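Local coordinates for protein [4Fe-4S]-dependent U34-ARNt thiolase (Methanococcus maripaludis, PDB 6SCY) that probably transfers sulfur to tRNA as an ATP-dependent thiolase of the PP-loop family, with a bound [4Fe-4S] cluster, at residues V45-L56 with Y73-I84. Sequence-based numbering, arbitrary orientation.
Sequences VLKNNIKVAMGL and YKQIPNSNLIAI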
ATOM      1  N   VAL A  45      12.897   7.804 -25.759  1.00 62.54           N
ATOM      2  CA  VAL A  45      12.000   6.882 -26.458  1.00 60.65           C
ATOM      3  C   VAL A  45      11.475   7.534 -27.742  1.00 62.11           C
ATOM      4  O   VAL A  45      11.455   6.892 -28.789  1.00 61.28           O
ATOM      5  CB  VAL A  45      10.858   6.382 -25.533  1.00 64.12           C
ATOM      6  CG1 VAL A  45       9.861   5.506 -26.293  1.00 63.68           C
ATOM      7  CG2 VAL A  45      11.417   5.632 -24.327  1.00 63.91           C
ATOM      8  N   LEU A  46      11.053   8.803 -27.659  1.00 57.14           N
ATOM      9  CA  LEU A  46      10.525   9.519 -28.810  1.00 56.11           C
ATOM     10  C   LEU A  46      11.642  10.299 -29.485  1.00 59.85           C
ATOM     11  O   LEU A  46      11.829  11.487 -29.217  1.00 59.74           O
ATOM     12  CB  LEU A  46       9.365  10.448 -28.404  1.00 55.97           C
ATOM     13  CG  LEU A  46       8.187   9.829 -27.668  1.00 60.07           C
ATOM     14  CD1 LEU A  46       7.713  10.744 -26.593  1.00 60.12           C
ATOM     15  CD2 LEU A  46       7.059   9.525 -28.597  1.00 61.99           C
ATOM     16  N   LYS A  47      12.401   9.619 -30.351  1.00 56.61           N
ATOM     17  CA  LYS A  47      13.505  10.199 -31.122  1.00 56.88           C
ATOM     18  C   LYS A  47      13.779   9.392 -32.391  1.00 63.07           C
ATOM     19  O   LYS A  47      13.163   8.352 -32.600  1.00 63.05           O
ATOM     20  CB  LYS A  47      14.788  10.373 -30.267  1.00 58.89           C
ATOM     21  CG  LYS A  47      15.468   9.086 -29.816  1.00 71.18           C
ATOM     22  CD  LYS A  47      16.821   9.376 -29.178  1.00 84.15           C
ATOM     23  CE  LYS A  47      17.676   8.140 -29.057  1.00 98.43           C
ATOM     24  NZ  LYS A  47      19.016   8.447 -28.494  1.00108.06           N
ATOM     25  N   ASN A  48      14.709   9.868 -33.227  1.00 60.99           N
ATOM     26  CA  ASN A  48      15.121   9.185 -34.452  1.00 61.01           C
ATOM     27  C   ASN A  48      16.103   8.042 -34.127  1.00 64.32           C
ATOM     28  O   ASN A  48      16.663   7.998 -33.028  1.00 64.42           O
ATOM     29  CB  ASN A  48      15.746  10.199 -35.420  1.00 63.24           C
ATOM     30  CG  ASN A  48      15.691   9.801 -36.871  1.00 94.60           C
ATOM     31  OD1 ASN A  48      14.633   9.501 -37.433  1.00 89.34           O
ATOM     32  ND2 ASN A  48      16.845   9.817 -37.514  1.00 90.29           N
ATOM     33  N   ASN A  49      16.303   7.125 -35.076  1.00 59.88           N
ATOM     34  CA  ASN A  49      17.231   5.994 -34.979  1.00 59.55           C
ATOM     35  C   ASN A  49      16.863   4.966 -33.875  1.00 62.69           C
ATOM     36  O   ASN A  49      17.758   4.321 -33.308  1.00 62.37           O
ATOM     37  CB  ASN A  49      18.698   6.459 -34.865  1.00 60.73           C
ATOM     38  CG  ASN A  49      19.021   7.670 -35.701  1.00 81.04           C
ATOM     39  OD1 ASN A  49      18.750   7.721 -36.906  1.00 73.08           O
ATOM     40  ND2 ASN A  49      19.582   8.684 -35.064  1.00 74.84           N
ATOM     41  N   ILE A  50      15.551   4.744 -33.631  1.00 58.51           N
ATOM     42  CA  ILE A  50      15.114   3.713 -32.672  1.00 57.83           C
ATOM     43  C   ILE A  50      13.977   2.841 -33.257  1.00 60.24           C
ATOM     44  O   ILE A  50      13.172   3.318 -34.052  1.00 59.72           O
ATOM     45  CB  ILE A  50      14.789   4.197 -31.221  1.00 60.59           C
ATOM     46  CG1 ILE A  50      13.694   5.256 -31.195  1.00 60.98           C
ATOM     47  CG2 ILE A  50      16.024   4.645 -30.445  1.00 60.69           C
ATOM     48  CD1 ILE A  50      12.496   4.717 -30.684  1.00 68.65           C
ATOM     49  N   LYS A  51      13.931   1.565 -32.840  1.00 55.32           N
ATOM     50  CA  LYS A  51      12.952   0.556 -33.250  1.00 53.98           C
ATOM     51  C   LYS A  51      12.137   0.148 -32.014  1.00 56.56           C
ATOM     52  O   LYS A  51      12.732  -0.223 -30.996  1.00 57.09           O
ATOM     53  CB  LYS A  51      13.708  -0.657 -33.841  1.00 55.52           C
ATOM     54  CG  LYS A  51      12.833  -1.709 -34.494  1.00 63.25           C
ATOM     55  CD  LYS A  51      13.663  -2.879 -34.964  1.00 72.24           C
ATOM     56  CE  LYS A  51      13.752  -2.956 -36.466  1.00 83.24           C
ATOM     57  NZ  LYS A  51      14.261  -4.279 -36.906  1.00 86.27           N
ATOM     58  N   VAL A  52      10.794   0.244 -32.077  1.00 51.00           N
ATOM     59  CA  VAL A  52       9.951  -0.122 -30.929  1.00 49.92           C
ATOM     60  C   VAL A  52       9.001  -1.258 -31.258  1.00 52.38           C
ATOM     61  O   VAL A  52       8.112  -1.099 -32.091  1.00 52.03           O
ATOM     62  CB  VAL A  52       9.199   1.075 -30.286  1.00 54.12           C
ATOM     63  CG1 VAL A  52       8.277   0.615 -29.158  1.00 53.82           C
ATOM     64  CG2 VAL A  52      10.165   2.137 -29.778  1.00 54.01           C
ATOM     65  N   ALA A  53       9.186  -2.398 -30.582  1.00 48.06           N
ATOM     66  CA  ALA A  53       8.324  -3.573 -30.676  1.00 47.08           C
ATOM     67  C   ALA A  53       7.169  -3.294 -29.737  1.00 49.53           C
ATOM     68  O   ALA A  53       7.368  -2.603 -28.737  1.00 49.75           O
ATOM     69  CB  ALA A  53       9.072  -4.803 -30.201  1.00 47.82           C
ATOM     70  N   MET A  54       5.970  -3.788 -30.038  1.00 44.59           N
ATOM     71  CA  MET A  54       4.845  -3.518 -29.154  1.00 44.30           C
ATOM     72  C   MET A  54       3.899  -4.683 -29.039  1.00 51.22           C
ATOM     73  O   MET A  54       3.380  -5.160 -30.045  1.00 51.70           O
ATOM     74  CB  MET A  54       4.105  -2.215 -29.513  1.00 45.91           C
ATOM     75  CG  MET A  54       3.812  -2.042 -30.961  1.00 48.87           C
ATOM     76  SD  MET A  54       2.798  -0.586 -31.228  1.00 52.63           S
ATOM     77  CE  MET A  54       2.266  -0.914 -32.854  1.00 49.34           C
ATOM     78  N   GLY A  55       3.712  -5.146 -27.809  1.00 49.71           N
ATOM     79  CA  GLY A  55       2.824  -6.253 -27.491  1.00 50.93           C
ATOM     80  C   GLY A  55       1.379  -5.851 -27.685  1.00 57.85           C
ATOM     81  O   GLY A  55       0.838  -5.078 -26.889  1.00 57.34           O
ATOM     82  N   LEU A  56       0.772  -6.342 -28.777  1.00 56.26           N
ATOM     83  CA  LEU A  56      -0.616  -6.098 -29.155  1.00 57.01           C
ATOM     84  C   LEU A  56      -1.477  -7.323 -28.858  1.00 67.01           C
ATOM     85  O   LEU A  56      -1.069  -8.457 -29.156  1.00 68.52           O
ATOM     86  CB  LEU A  56      -0.698  -5.754 -30.640  1.00 56.47           C
ATOM     87  CG  LEU A  56      -0.816  -4.290 -30.973  1.00 60.48           C
ATOM     88  CD1 LEU A  56       0.510  -3.598 -30.847  1.00 60.47           C
ATOM     89  CD2 LEU A  56      -1.364  -4.109 -32.364  1.00 62.78           C
ATOM     90  N   TYR A  73       5.945   8.088 -34.611  1.00 54.27           N
ATOM     91  CA  TYR A  73       6.939   7.461 -35.493  1.00 54.50           C
ATOM     92  C   TYR A  73       6.614   7.570 -36.992  1.00 62.04           C
ATOM     93  O   TYR A  73       7.479   7.256 -37.811  1.00 61.97           O
ATOM     94  CB  TYR A  73       7.212   5.997 -35.084  1.00 54.60           C
ATOM     95  CG  TYR A  73       7.803   5.846 -33.695  1.00 55.07           C
ATOM     96  CD1 TYR A  73       9.049   6.379 -33.384  1.00 56.30           C
ATOM     97  CD2 TYR A  73       7.128   5.147 -32.701  1.00 55.93           C
ATOM     98  CE1 TYR A  73       9.587   6.264 -32.103  1.00 56.29           C
ATOM     99  CE2 TYR A  73       7.663   5.009 -31.419  1.00 56.86           C
ATOM    100  CZ  TYR A  73       8.895   5.567 -31.125  1.00 64.40           C
ATOM    101  OH  TYR A  73       9.415   5.432 -29.857  1.00 65.54           O
ATOM    102  N   LYS A  74       5.396   8.040 -37.348  1.00 60.87           N
ATOM    103  CA  LYS A  74       4.969   8.243 -38.734  1.00 61.49           C
ATOM    104  C   LYS A  74       5.767   9.394 -39.347  1.00 66.06           C
ATOM    105  O   LYS A  74       6.185   9.300 -40.502  1.00 65.90           O
ATOM    106  CB  LYS A  74       3.474   8.580 -38.790  1.00 64.90           C
ATOM    107  CG  LYS A  74       2.765   8.110 -40.058  1.00 87.56           C
ATOM    108  CD  LYS A  74       1.277   7.736 -39.808  1.00101.89           C
ATOM    109  CE  LYS A  74       0.362   8.923 -39.509  1.00115.09           C
ATOM    110  NZ  LYS A  74      -1.088   8.536 -39.625  1.00127.76           N
ATOM    111  N   GLN A  75       5.988  10.466 -38.586  1.00 62.87           N
ATOM    112  CA  GLN A  75       6.735  11.600 -39.104  1.00 63.24           C
ATOM    113  C   GLN A  75       8.252  11.445 -38.923  1.00 68.36           C
ATOM    114  O   GLN A  75       9.016  12.098 -39.643  1.00 68.19           O
ATOM    115  CB  GLN A  75       6.208  12.934 -38.545  1.00 64.72           C
ATOM    116  CG  GLN A  75       5.929  12.980 -37.046  1.00 80.50           C
ATOM    117  CD  GLN A  75       4.554  13.520 -36.726  1.00 98.32           C
ATOM    118  OE1 GLN A  75       3.704  13.728 -37.604  1.00 91.15           O
ATOM    119  NE2 GLN A  75       4.301  13.748 -35.444  1.00 92.30           N
ATOM    120  N   ILE A  76       8.686  10.552 -38.006  1.00 65.20           N
ATOM    121  CA  ILE A  76      10.109  10.292 -37.721  1.00 64.73           C
ATOM    122  C   ILE A  76      10.634   9.326 -38.794  1.00 68.40           C
ATOM    123  O   ILE A  76      10.096   8.220 -38.916  1.00 68.19           O
ATOM    124  CB  ILE A  76      10.374   9.829 -36.255  1.00 67.55           C
ATOM    125  CG1 ILE A  76       9.469  10.548 -35.227  1.00 67.64           C
ATOM    126  CG2 ILE A  76      11.827  10.004 -35.883  1.00 68.44           C
ATOM    127  CD1 ILE A  76       9.390  12.132 -35.236  1.00 71.95           C
ATOM    128  N   PRO A  77      11.598   9.769 -39.646  1.00 64.30           N
ATOM    129  CA  PRO A  77      12.009   8.933 -40.790  1.00 63.98           C
ATOM    130  C   PRO A  77      12.757   7.645 -40.454  1.00 66.66           C
ATOM    131  O   PRO A  77      12.406   6.596 -41.003  1.00 66.34           O
ATOM    132  CB  PRO A  77      12.858   9.883 -41.642  1.00 65.60           C
ATOM    133  CG  PRO A  77      13.388  10.884 -40.672  1.00 69.98           C
ATOM    134  CD  PRO A  77      12.290  11.076 -39.665  1.00 65.53           C
ATOM    135  N   ASN A  78      13.783   7.730 -39.576  1.00 60.85           N
ATOM    136  CA  ASN A  78      14.623   6.603 -39.198  1.00 59.30           C
ATOM    137  C   ASN A  78      14.184   5.948 -37.907  1.00 62.21           C
ATOM    138  O   ASN A  78      15.025   5.584 -37.095  1.00 62.53           O
ATOM    139  CB  ASN A  78      16.101   7.012 -39.145  1.00 57.48           C
ATOM    140  CG  ASN A  78      16.673   7.574 -40.423  1.00 72.13           C
ATOM    141  OD1 ASN A  78      16.003   7.683 -41.463  1.00 67.96           O
ATOM    142  ND2 ASN A  78      17.943   7.945 -40.368  1.00 59.34           N
ATOM    143  N   SER A  79      12.875   5.766 -37.721  1.00 57.81           N
ATOM    144  CA  SER A  79      12.349   5.079 -36.541  1.00 57.22           C
ATOM    145  C   SER A  79      11.275   4.078 -36.923  1.00 60.86           C
ATOM    146  O   SER A  79      10.383   4.411 -37.700  1.00 61.77           O
ATOM    147  CB  SER A  79      11.891   6.061 -35.473  1.00 60.00           C
ATOM    148  OG  SER A  79      12.984   6.357 -34.620  1.00 68.15           O
ATOM    149  N   ASN A  80      11.405   2.831 -36.446  1.00 55.67           N
ATOM    150  CA  ASN A  80      10.513   1.732 -36.804  1.00 55.19           C
ATOM    151  C   ASN A  80       9.585   1.319 -35.675  1.00 59.78           C
ATOM    152  O   ASN A  80       9.890   1.558 -34.503  1.00 59.44           O
ATOM    153  CB  ASN A  80      11.344   0.536 -37.295  1.00 55.59           C
ATOM    154  CG  ASN A  80      10.610  -0.392 -38.223  1.00 79.77           C
ATOM    155  OD1 ASN A  80      10.214  -1.495 -37.840  1.00 71.93           O
ATOM    156  ND2 ASN A  80      10.416   0.037 -39.469  1.00 73.55           N
ATOM    157  N   LEU A  81       8.459   0.667 -36.031  1.00 57.08           N
ATOM    158  CA  LEU A  81       7.448   0.188 -35.089  1.00 56.91           C
ATOM    159  C   LEU A  81       6.950  -1.192 -35.547  1.00 62.59           C
ATOM    160  O   LEU A  81       6.414  -1.325 -36.647  1.00 62.56           O
ATOM    161  CB  LEU A  81       6.300   1.217 -35.007  1.00 56.49           C
ATOM    162  CG  LEU A  81       5.375   1.173 -33.801  1.00 60.26           C
ATOM    163  CD1 LEU A  81       6.090   1.587 -32.550  1.00 60.53           C
ATOM    164  CD2 LEU A  81       4.202   2.096 -34.000  1.00 61.36           C
ATOM    165  N   ILE A  82       7.195  -2.225 -34.733  1.00 60.18           N
ATOM    166  CA  ILE A  82       6.795  -3.601 -35.031  1.00 60.67           C
ATOM    167  C   ILE A  82       5.767  -4.040 -33.988  1.00 65.26           C
ATOM    168  O   ILE A  82       5.950  -3.750 -32.812  1.00 65.24           O
ATOM    169  CB  ILE A  82       8.020  -4.573 -35.081  1.00 64.25           C
ATOM    170  CG1 ILE A  82       9.191  -3.981 -35.879  1.00 65.35           C
ATOM    171  CG2 ILE A  82       7.631  -5.957 -35.648  1.00 65.33           C
ATOM    172  CD1 ILE A  82      10.549  -4.594 -35.534  1.00 77.00           C
ATOM    173  N   ALA A  83       4.694  -4.734 -34.404  1.00 62.17           N
ATOM    174  CA  ALA A  83       3.666  -5.230 -33.485  1.00 62.00           C
ATOM    175  C   ALA A  83       3.777  -6.731 -33.333  1.00 65.81           C
ATOM    176  O   ALA A  83       3.910  -7.434 -34.329  1.00 65.79           O
ATOM    177  CB  ALA A  83       2.282  -4.858 -33.987  1.00 62.80           C
ATOM    178  N   ILE A  84       3.750  -7.222 -32.094  1.00 62.82           N
ATOM    179  CA  ILE A  84       3.841  -8.656 -31.812  1.00 63.34           C
ATOM    180  C   ILE A  84       2.575  -9.151 -31.132  1.00 70.49           C
ATOM    181  O   ILE A  84       2.226  -8.670 -30.046  1.00 70.60           O
ATOM    182  CB  ILE A  84       5.101  -9.079 -31.003  1.00 65.88           C
ATOM    183  CG1 ILE A  84       6.386  -8.351 -31.449  1.00 65.69           C
ATOM    184  CG2 ILE A  84       5.273 -10.601 -31.043  1.00 66.41           C
ATOM    185  CD1 ILE A  84       7.287  -7.966 -30.287  1.00 68.51           C
TER
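Tyr73, in the last turn of helix 60-75, stands its ring against Ile50 and Val52 and hands its hydroxyl proton to the carbonyl of Val45, OH to O 2.7 Å. Val45 O lies at the edge of the ring, in its plane, whereas OH sits above the carbonyl plane of Val45, 51° out of it. From CB, which leaves the helix end, CG is turned anti to the carbonyl carbon (chi1 -63°), carrying the ring toward 45-56; CE1 then meets CD1 of Ile50 at 3.6 Å, CE2 approaches CG2 of Val52, and OH has both methyls beside it. A tyrosine suits this spot because its ring is apolar enough for the buried isoleucine and valine, while its tip satisfies a backbone carbonyl. With a phenylalanine in its place, Val45 O would probably be left without this donor and the 45-47 turn less firmly tied to the helix end.

Strands 51-55 and 80-84 are neighbours in the parallel sheet of the PP-loop domain, joined through helix 60-75 as a beta-alpha-beta crossover. Their backbones pair from Ile50 O to Leu56 N, with Ile84 N to Met54 O nearly straight (171°) and the bond of Met54 N to Ile82 O weak. Gly55 and Leu56, at the far end, belong to a predicted ATP site. On the face packed by helix 60-75, the long unbranched chain of Met54 brings CE to CD2 of Leu81 (3.8 Å). On the face packed by helix 141-159, Ala53 is small enough for CD1 of Ile84 to approach its CB, and the aliphatic part of Lys51 lies over CD1 of Ile82 before NZ bonds to Glu160 O. Before the strands, Asn48 OD1 accepts the backbone N of Asn78 at 2.9 Å, while OG of Ser79 lies 2.8 Å from Lys47 O and 3.1 Å from Ile50 O.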